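PDB 3UAM: chitin binding domain from Burkholderia pseudomallei, which probably binds chitin and may cleave such polysaccharides oxidatively, as lytic polysaccharide mono-oxygenases do. Local coordinates for residues I25-R30 against Q104-R109; R127-W132 against G177-E182. All coordinates share one frame; numbering follows the deposited sequence.

Interaction 1 of 2, residues I25-R30 against Q104-R109; sequences ITPESR and QKHAVR
The imidazole nitrogen NE2 of His-106 donates to the backbone carbonyl O of Glu-28 at 2.7 Å, and the N-H...O angle of 169° makes this a nearly straight bond. It uses a lone pair of that oxygen in the carbonyl plane, and the oxygen also lies close to the imidazole plane, at the ring edge. Pro-27, which follows a cis peptide bond, supplies the second element: CB of Pro-27 stands 3.5 Å from the centroid of the His-106 ring, a CH-pi contact over the middle of one face. Edge and face are thus held by consecutive residues of the loop leaving strand 21-26. The side chain of Glu-28 bends at chi2 (85°), which carries OE1 to 3.3 Å from CE1 of His-106, with carboxylate and ring planes 14° apart. Strand 106-108 pairs with strand 205-215, so the contact ties the turn before helix 30-36 to the edge of the other sheet; Tyr-33 of that helix also meets the His-106 ring. Because NE2 of His-106 is the donor, it carries a proton here; OE1 of Glu-28, 4.1 Å from that nitrogen, could favour a positively charged imidazole, though the charge itself is not observed.

Interaction 2 of 2, residues R127-W132 against G177-E182; sequences RRWTYW and GETIHE
With chi1 near -65° in Trp-129, Tyr-131 and His-181 alike, each ring carbon CG lies anti to the carbonyl carbon, and the three aromatic groups converge between strands 128-132 and 179-182. The axes of these strands are 10.4 Å apart, too far for backbone pairing, so side chains bridge the gap. His-181 presents its edge to the indole: CE1 comes within 3.4 Å of CG of Trp-129, and the imidazole and five-membered ring planes stand at 74°, an edge-to-face arrangement. Farther along the same indole face, CG2 of Thr-179 makes a CH-pi contact, 4.1 Å from the centroid of the six-membered ring of Trp-129. On the imidazole edge, ND1 of His-181 is hydrogen-bonded to OH of Tyr-131 at 2.7 Å, with either able to donate; the hydroxyl lies in the imidazole plane, and ND1 lies near the phenol plane. Strand 113-121 completes the polar network, as OH of Tyr-120 bonds both NE1 of Trp-129 and OG1 of Thr-179, while NE1 of Trp-118 bonds OH of Tyr-131. Tyr-157 stacks on His-181 and Trp-198 on Trp-129. The contact therefore joins the two sheets of the immunoglobulin-like beta sandwich of the LPMO family through an aromatic cluster in which NE1 of Trp-129, OH of Tyr-131 and ND1 of His-181 all have partners; the bond at ND1 and the flanking rings would restrict rotation of the imidazole.

Overall arrangement
Both contacts join the three-stranded antiparallel sheet to the mixed sheet, and both involve a histidine, but their surroundings differ. Interaction 1 lies at the surface, its centre about 13 Å from the centre of the chain, where a loop leaving an outermost strand meets a short strand; its hydrogen bond ends on a backbone carbonyl. Interaction 2 lies deeper, its centre about 9 Å from the centre of the chain, with mostly buried residues, and its partners are side chains alone. It also buries more surface, 191 against 137 Å². The centres of the two contacts are about 16 Å apart, yet segments 25-30 and 177-182 touch where CD1 of Ile-25 packs 3.6 Å from OE2 of Glu-178. Strands 21-26 and 179-184 flank strand 113-121 on either side.

Interaction 1 of 2, residues I25-R30 against Q104-R109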
ATOM      1  N   ILE A  25       4.814   8.860   2.954  1.00  8.15           N
ATOM      2  CA  ILE A  25       5.013  10.289   2.882  1.00  8.88           C
ATOM      3  C   ILE A  25       5.962  10.679   1.756  1.00  9.37           C
ATOM      4  O   ILE A  25       5.849  11.795   1.241  1.00 10.04           O
ATOM      5  CB  ILE A  25       5.456  10.905   4.236  1.00  9.41           C
ATOM      6  CG1 ILE A  25       6.759  10.291   4.767  1.00  9.44           C
ATOM      7  CG2 ILE A  25       4.328  10.770   5.254  1.00  9.43           C
ATOM      8  CD1 ILE A  25       7.442  11.154   5.824  1.00 10.18           C
ATOM      9  N   THR A  26       6.910   9.814   1.398  1.00  9.38           N
ATOM     10  CA  THR A  26       7.788  10.086   0.248  1.00  9.88           C
ATOM     11  C   THR A  26       8.215   8.779  -0.431  1.00  9.41           C
ATOM     12  O   THR A  26       8.419   7.758   0.230  1.00  9.21           O
ATOM     13  CB  THR A  26       9.038  10.909   0.610  1.00 10.92           C
ATOM     14  OG1 THR A  26       9.596  10.402   1.805  1.00 11.39           O
ATOM     15  CG2 THR A  26       8.720  12.414   0.841  1.00 11.73           C
ATOM     16  N   PRO A  27       8.217   8.761  -1.763  1.00  9.36           N
ATOM     17  CA  PRO A  27       7.620   9.817  -2.559  1.00  9.53           C
ATOM     18  C   PRO A  27       6.151   9.933  -2.177  1.00  9.15           C
ATOM     19  O   PRO A  27       5.547   8.931  -1.802  1.00  8.84           O
ATOM     20  CB  PRO A  27       7.763   9.318  -3.993  1.00  9.63           C
ATOM     21  CG  PRO A  27       7.946   7.861  -3.906  1.00  9.36           C
ATOM     22  CD  PRO A  27       8.575   7.585  -2.571  1.00  9.22           C
ATOM     23  N   GLU A  28       5.589  11.131  -2.304  1.00  9.25           N
ATOM     24  CA  GLU A  28       4.251  11.396  -1.847  1.00  8.97           C
ATOM     25  C   GLU A  28       3.300  10.406  -2.526  1.00  8.31           C
ATOM     26  O   GLU A  28       3.298  10.266  -3.760  1.00  8.23           O
ATOM     27  CB  GLU A  28       3.821  12.829  -2.176  1.00  9.76           C
ATOM     28  CG  GLU A  28       4.540  13.916  -1.379  1.00 10.47           C
ATOM     29  CD  GLU A  28       5.888  14.344  -1.969  1.00 11.01           C
ATOM     30  OE1 GLU A  28       6.472  13.653  -2.833  1.00 10.75           O
ATOM     31  OE2 GLU A  28       6.371  15.415  -1.554  1.00 12.04           O
ATOM     32  N   SER A  29       2.486   9.748  -1.716  1.00  7.59           N
ATOM     33  CA  SER A  29       1.493   8.851  -2.240  1.00  7.11           C
ATOM     34  C   SER A  29       0.384   9.690  -2.891  1.00  7.33           C
ATOM     35  O   SER A  29       0.300  10.904  -2.684  1.00  7.63           O
ATOM     36  CB  SER A  29       0.937   7.960  -1.133  1.00  6.67           C
ATOM     37  OG  SER A  29       0.066   8.681  -0.291  1.00  6.87           O
ATOM     38  N   ARG A  30      -0.447   9.026  -3.685  1.00  7.06           N
ATOM     39  CA  ARG A  30      -1.577   9.677  -4.308  1.00  7.40           C
ATOM     40  C   ARG A  30      -2.431  10.384  -3.258  1.00  7.65           C
ATOM     41  O   ARG A  30      -2.850  11.526  -3.468  1.00  8.11           O
ATOM     42  CB  ARG A  30      -2.403   8.656  -5.077  1.00  7.18           C
ATOM     43  CG  ARG A  30      -3.605   9.232  -5.791  1.00  7.59           C
ATOM     44  CD  ARG A  30      -4.436   8.148  -6.420  1.00  7.47           C
ATOM     45  NE  ARG A  30      -3.740   7.441  -7.501  1.00  7.35           N
ATOM     46  CZ  ARG A  30      -4.300   6.465  -8.238  1.00  7.39           C
ATOM     47  NH1 ARG A  30      -5.559   6.125  -8.045  1.00  7.48           N
ATOM     48  NH2 ARG A  30      -3.618   5.849  -9.204  1.00  7.41           N
ATOM     49  N   GLN A 104      -1.029  13.269 -10.250  1.00 11.55           N
ATOM     50  CA  GLN A 104       0.325  13.805 -10.280  1.00 11.83           C
ATOM     51  C   GLN A 104       1.242  12.598 -10.193  1.00 11.08           C
ATOM     52  O   GLN A 104       1.008  11.711  -9.373  1.00 10.25           O
ATOM     53  CB  GLN A 104       0.582  14.716  -9.082  1.00 12.27           C
ATOM     54  CG  GLN A 104      -0.197  16.015  -9.056  1.00 13.35           C
ATOM     55  CD  GLN A 104       0.017  16.755  -7.739  1.00 13.77           C
ATOM     56  OE1 GLN A 104      -0.912  16.883  -6.935  1.00 14.34           O
ATOM     57  NE2 GLN A 104       1.249  17.198  -7.494  1.00 14.03           N
ATOM     58  N   LYS A 105       2.259  12.560 -11.047  1.00 11.18           N
ATOM     59  CA  LYS A 105       3.109  11.384 -11.195  1.00 10.78           C
ATOM     60  C   LYS A 105       4.565  11.739 -10.942  1.00 10.86           C
ATOM     61  O   LYS A 105       5.066  12.716 -11.482  1.00 11.80           O
ATOM     62  CB  LYS A 105       2.963  10.808 -12.606  1.00 11.10           C
ATOM     63  CG  LYS A 105       1.557  10.327 -12.957  1.00 11.10           C
ATOM     64  CD  LYS A 105       1.370  10.154 -14.455  1.00 11.70           C
ATOM     65  CE  LYS A 105      -0.087   9.873 -14.823  1.00 11.88           C
ATOM     66  NZ  LYS A 105      -1.058  10.962 -14.524  1.00 12.04           N
ATOM     67  N   HIS A 106       5.253  10.944 -10.147  1.00 10.22           N
ATOM     68  CA  HIS A 106       6.673  11.164  -9.875  1.00 10.32           C
ATOM     69  C   HIS A 106       7.523  10.787 -11.070  1.00 10.60           C
ATOM     70  O   HIS A 106       7.420   9.656 -11.586  1.00 10.33           O
ATOM     71  CB  HIS A 106       7.122  10.347  -8.650  1.00  9.76           C
ATOM     72  CG  HIS A 106       6.429  10.739  -7.384  1.00  9.48           C
ATOM     73  ND1 HIS A 106       6.784  11.816  -6.684  1.00  9.85           N
ATOM     74  CD2 HIS A 106       5.321  10.181  -6.723  1.00  9.06           C
ATOM     75  CE1 HIS A 106       5.978  11.948  -5.617  1.00  9.55           C
ATOM     76  NE2 HIS A 106       5.080  10.941  -5.640  1.00  9.04           N
ATOM     77  N   ALA A 107       8.380  11.710 -11.501  1.00 11.05           N
ATOM     78  CA  ALA A 107       9.288  11.458 -12.624  1.00 11.57           C
ATOM     79  C   ALA A 107      10.341  10.443 -12.186  1.00 11.30           C
ATOM     80  O   ALA A 107      11.134  10.739 -11.302  1.00 11.22           O
ATOM     81  CB  ALA A 107       9.956  12.754 -13.104  1.00 12.36           C
ATOM     82  N   VAL A 108      10.329   9.247 -12.772  1.00 11.13           N
ATOM     83  CA  VAL A 108      11.320   8.208 -12.411  1.00 10.99           C
ATOM     84  C   VAL A 108      11.933   7.554 -13.655  1.00 11.67           C
ATOM     85  O   VAL A 108      11.509   7.823 -14.782  1.00 12.35           O
ATOM     86  CB  VAL A 108      10.734   7.132 -11.475  1.00 10.12           C
ATOM     87  CG1 VAL A 108      10.402   7.735 -10.100  1.00  9.54           C
ATOM     88  CG2 VAL A 108       9.507   6.468 -12.098  1.00  9.87           C
ATOM     89  N   ARG A 109      12.938   6.721 -13.427  1.00 11.77           N
ATOM     90  CA  ARG A 109      13.676   6.028 -14.476  1.00 12.49           C
ATOM     91  C   ARG A 109      13.867   4.552 -14.146  1.00 12.25           C
ATOM     92  O   ARG A 109      13.991   4.166 -12.967  1.00 11.62           O
ATOM     93  CB  ARG A 109      15.057   6.667 -14.636  1.00 13.28           C
ATOM     94  CG  ARG A 109      15.035   8.136 -14.996  1.00 13.72           C
ATOM     95  CD  ARG A 109      16.457   8.661 -15.128  1.00 14.58           C
ATOM     96  NE  ARG A 109      17.108   8.090 -16.298  1.00 15.42           N
ATOM     97  CZ  ARG A 109      16.929   8.513 -17.546  1.00 16.12           C
ATOM     98  NH1 ARG A 109      16.135   9.527 -17.812  1.00 16.17           N
ATOM     99  NH2 ARG A 109      17.551   7.911 -18.540  1.00 16.92           N
TER

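Interaction 2 of 2, residues R127-W132 against G177-E182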
ATOM      1  N   ARG A 127       3.304  -7.439  10.218  1.00  5.30           N
ATOM      2  CA  ARG A 127       3.840  -8.674   9.644  1.00  5.36           C
ATOM      3  C   ARG A 127       4.771  -8.392   8.479  1.00  5.27           C
ATOM      4  O   ARG A 127       5.830  -8.972   8.394  1.00  5.47           O
ATOM      5  CB  ARG A 127       2.730  -9.643   9.215  1.00  5.31           C
ATOM      6  CG  ARG A 127       3.251 -10.979   8.708  1.00  5.50           C
ATOM      7  CD  ARG A 127       4.242 -11.629   9.671  1.00  5.86           C
ATOM      8  NE  ARG A 127       3.675 -11.810  11.001  1.00  6.09           N
ATOM      9  CZ  ARG A 127       4.379 -12.020  12.114  1.00  6.46           C
ATOM     10  NH1 ARG A 127       5.700 -12.031  12.085  1.00  6.62           N
ATOM     11  NH2 ARG A 127       3.756 -12.156  13.281  1.00  6.75           N
ATOM     12  N   ARG A 128       4.367  -7.498   7.587  1.00  5.09           N
ATOM     13  CA  ARG A 128       5.162  -7.184   6.403  1.00  5.11           C
ATOM     14  C   ARG A 128       4.766  -5.850   5.749  1.00  4.95           C
ATOM     15  O   ARG A 128       3.720  -5.269   6.050  1.00  4.75           O
ATOM     16  CB  ARG A 128       5.063  -8.322   5.379  1.00  5.27           C
ATOM     17  CG  ARG A 128       3.690  -8.454   4.732  1.00  5.20           C
ATOM     18  CD  ARG A 128       3.577  -9.545   3.659  1.00  5.44           C
ATOM     19  NE  ARG A 128       3.836 -10.891   4.179  1.00  5.77           N
ATOM     20  CZ  ARG A 128       3.019 -11.553   4.998  1.00  5.92           C
ATOM     21  NH1 ARG A 128       1.889 -10.995   5.432  1.00  5.71           N
ATOM     22  NH2 ARG A 128       3.338 -12.774   5.405  1.00  6.34           N
ATOM     23  N   TRP A 129       5.650  -5.381   4.867  1.00  5.09           N
ATOM     24  CA  TRP A 129       5.356  -4.367   3.889  1.00  5.10           C
ATOM     25  C   TRP A 129       5.660  -4.991   2.559  1.00  5.23           C
ATOM     26  O   TRP A 129       6.656  -5.698   2.415  1.00  5.35           O
ATOM     27  CB  TRP A 129       6.282  -3.178   4.040  1.00  5.31           C
ATOM     28  CG  TRP A 129       6.163  -2.407   5.309  1.00  5.54           C
ATOM     29  CD1 TRP A 129       5.490  -1.207   5.523  1.00  5.62           C
ATOM     30  CD2 TRP A 129       6.778  -2.732   6.585  1.00  5.92           C
ATOM     31  NE1 TRP A 129       5.658  -0.777   6.818  1.00  5.84           N
ATOM     32  CE2 TRP A 129       6.416  -1.645   7.507  1.00  6.09           C
ATOM     33  CE3 TRP A 129       7.593  -3.758   7.037  1.00  6.21           C
ATOM     34  CZ2 TRP A 129       6.847  -1.627   8.822  1.00  6.48           C
ATOM     35  CZ3 TRP A 129       8.021  -3.732   8.369  1.00  6.69           C
ATOM     36  CH2 TRP A 129       7.643  -2.680   9.241  1.00  6.81           C
ATOM     37  N   THR A 130       4.806  -4.733   1.583  1.00  5.26           N
ATOM     38  CA  THR A 130       4.922  -5.315   0.262  1.00  5.56           C
ATOM     39  C   THR A 130       4.778  -4.187  -0.761  1.00  5.50           C
ATOM     40  O   THR A 130       4.003  -3.235  -0.532  1.00  5.26           O
ATOM     41  CB  THR A 130       3.811  -6.343   0.000  1.00  5.81           C
ATOM     42  OG1 THR A 130       3.944  -7.452   0.907  1.00  6.25           O
ATOM     43  CG2 THR A 130       3.973  -6.888  -1.395  1.00  6.31           C
ATOM     44  N   TYR A 131       5.545  -4.279  -1.846  1.00  5.64           N
ATOM     45  CA  TYR A 131       5.498  -3.309  -2.923  1.00  5.73           C
ATOM     46  C   TYR A 131       5.186  -4.030  -4.231  1.00  6.02           C
ATOM     47  O   TYR A 131       5.904  -4.909  -4.637  1.00  6.29           O
ATOM     48  CB  TYR A 131       6.799  -2.531  -3.005  1.00  5.87           C
ATOM     49  CG  TYR A 131       7.087  -1.794  -1.716  1.00  5.74           C
ATOM     50  CD1 TYR A 131       6.584  -0.515  -1.516  1.00  5.65           C
ATOM     51  CD2 TYR A 131       7.820  -2.382  -0.692  1.00  5.73           C
ATOM     52  CE1 TYR A 131       6.818   0.170  -0.345  1.00  5.64           C
ATOM     53  CE2 TYR A 131       8.066  -1.692   0.482  1.00  5.78           C
ATOM     54  CZ  TYR A 131       7.549  -0.410   0.652  1.00  5.64           C
ATOM     55  OH  TYR A 131       7.738   0.320   1.810  1.00  5.77           O
ATOM     56  N   TRP A 132       4.104  -3.616  -4.869  1.00  6.09           N
ATOM     57  CA  TRP A 132       3.595  -4.204  -6.103  1.00  6.51           C
ATOM     58  C   TRP A 132       3.697  -3.200  -7.228  1.00  6.61           C
ATOM     59  O   TRP A 132       3.488  -1.993  -7.017  1.00  6.36           O
ATOM     60  CB  TRP A 132       2.108  -4.595  -5.933  1.00  6.65           C
ATOM     61  CG  TRP A 132       1.814  -5.489  -4.747  1.00  6.77           C
ATOM     62  CD1 TRP A 132       1.460  -5.107  -3.452  1.00  6.56           C
ATOM     63  CD2 TRP A 132       1.852  -6.964  -4.718  1.00  7.15           C
ATOM     64  NE1 TRP A 132       1.263  -6.234  -2.656  1.00  6.81           N
ATOM     65  CE2 TRP A 132       1.500  -7.364  -3.360  1.00  7.04           C
ATOM     66  CE3 TRP A 132       2.135  -7.943  -5.650  1.00  7.66           C
ATOM     67  CZ2 TRP A 132       1.469  -8.697  -2.972  1.00  7.32           C
ATOM     68  CZ3 TRP A 132       2.096  -9.281  -5.252  1.00  7.94           C
ATOM     69  CH2 TRP A 132       1.746  -9.648  -3.943  1.00  7.71           C
ATOM     70  N   GLY A 177       9.389   4.409  14.601  1.00 10.64           N
ATOM     71  CA  GLY A 177       9.531   5.646  13.848  1.00 10.68           C
ATOM     72  C   GLY A 177       9.189   5.379  12.405  1.00  9.92           C
ATOM     73  O   GLY A 177       8.659   4.316  12.076  1.00  9.37           O
ATOM     74  N   GLU A 178       9.469   6.347  11.549  1.00  9.95           N
ATOM     75  CA  GLU A 178       9.320   6.164  10.117  1.00  9.43           C
ATOM     76  C   GLU A 178      10.000   4.870   9.664  1.00  9.02           C
ATOM     77  O   GLU A 178      11.116   4.561  10.088  1.00  9.36           O
ATOM     78  CB  GLU A 178       9.946   7.339   9.357  1.00 10.00           C
ATOM     79  CG  GLU A 178       9.092   8.616   9.371  1.00 10.49           C
ATOM     80  CD  GLU A 178       9.768   9.779   8.667  1.00 11.16           C
ATOM     81  OE1 GLU A 178      10.780   9.536   7.944  1.00 11.77           O
ATOM     82  OE2 GLU A 178       9.320  10.930   8.841  1.00 11.73           O
ATOM     83  N   THR A 179       9.317   4.133   8.798  1.00  8.22           N
ATOM     84  CA  THR A 179       9.907   2.976   8.142  1.00  7.93           C
ATOM     85  C   THR A 179      10.488   3.416   6.791  1.00  7.92           C
ATOM     86  O   THR A 179       9.772   3.951   5.941  1.00  7.67           O
ATOM     87  CB  THR A 179       8.871   1.879   7.892  1.00  7.36           C
ATOM     88  OG1 THR A 179       8.195   1.571   9.124  1.00  7.41           O
ATOM     89  CG2 THR A 179       9.558   0.608   7.294  1.00  7.22           C
ATOM     90  N   ILE A 180      11.778   3.177   6.605  1.00  8.23           N
ATOM     91  CA  ILE A 180      12.481   3.553   5.395  1.00  8.39           C
ATOM     92  C   ILE A 180      12.947   2.312   4.621  1.00  8.30           C
ATOM     93  O   ILE A 180      13.766   1.528   5.111  1.00  8.41           O
ATOM     94  CB  ILE A 180      13.673   4.431   5.743  1.00  9.13           C
ATOM     95  CG1 ILE A 180      13.171   5.640   6.540  1.00  9.49           C
ATOM     96  CG2 ILE A 180      14.397   4.895   4.485  1.00  9.35           C
ATOM     97  CD1 ILE A 180      14.113   6.021   7.639  1.00 10.34           C
ATOM     98  N   HIS A 181      12.418   2.150   3.415  1.00  8.07           N
ATOM     99  CA  HIS A 181      12.761   1.030   2.540  1.00  8.17           C
ATOM    100  C   HIS A 181      13.416   1.561   1.314  1.00  8.83           C
ATOM    101  O   HIS A 181      13.102   2.670   0.891  1.00  8.97           O
ATOM    102  CB  HIS A 181      11.509   0.262   2.168  1.00  7.45           C
ATOM    103  CG  HIS A 181      10.892  -0.485   3.336  1.00  7.07           C
ATOM    104  ND1 HIS A 181       9.563  -0.582   3.520  1.00  6.57           N
ATOM    105  CD2 HIS A 181      11.487  -1.189   4.387  1.00  7.23           C
ATOM    106  CE1 HIS A 181       9.318  -1.326   4.620  1.00  6.50           C
ATOM    107  NE2 HIS A 181      10.492  -1.683   5.158  1.00  6.90           N
ATOM    108  N   GLU A 182      14.317   0.785   0.727  1.00  9.58           N
ATOM    109  CA  GLU A 182      14.990   1.195  -0.511  1.00 10.46           C
ATOM    110  C   GLU A 182      15.127   0.014  -1.448  1.00 10.33           C
ATOM    111  O   GLU A 182      15.548  -1.067  -1.040  1.00 10.64           O
ATOM    112  CB  GLU A 182      16.385   1.792  -0.229  1.00 11.94           C
ATOM    113  CG  GLU A 182      17.087   2.348  -1.478  1.00 13.18           C
ATOM    114  CD  GLU A 182      18.225   3.310  -1.150  1.00 14.73           C
ATOM    115  OE1 GLU A 182      19.029   2.974  -0.258  1.00 15.91           O
ATOM    116  OE2 GLU A 182      18.305   4.420  -1.764  1.00 15.85           O
TER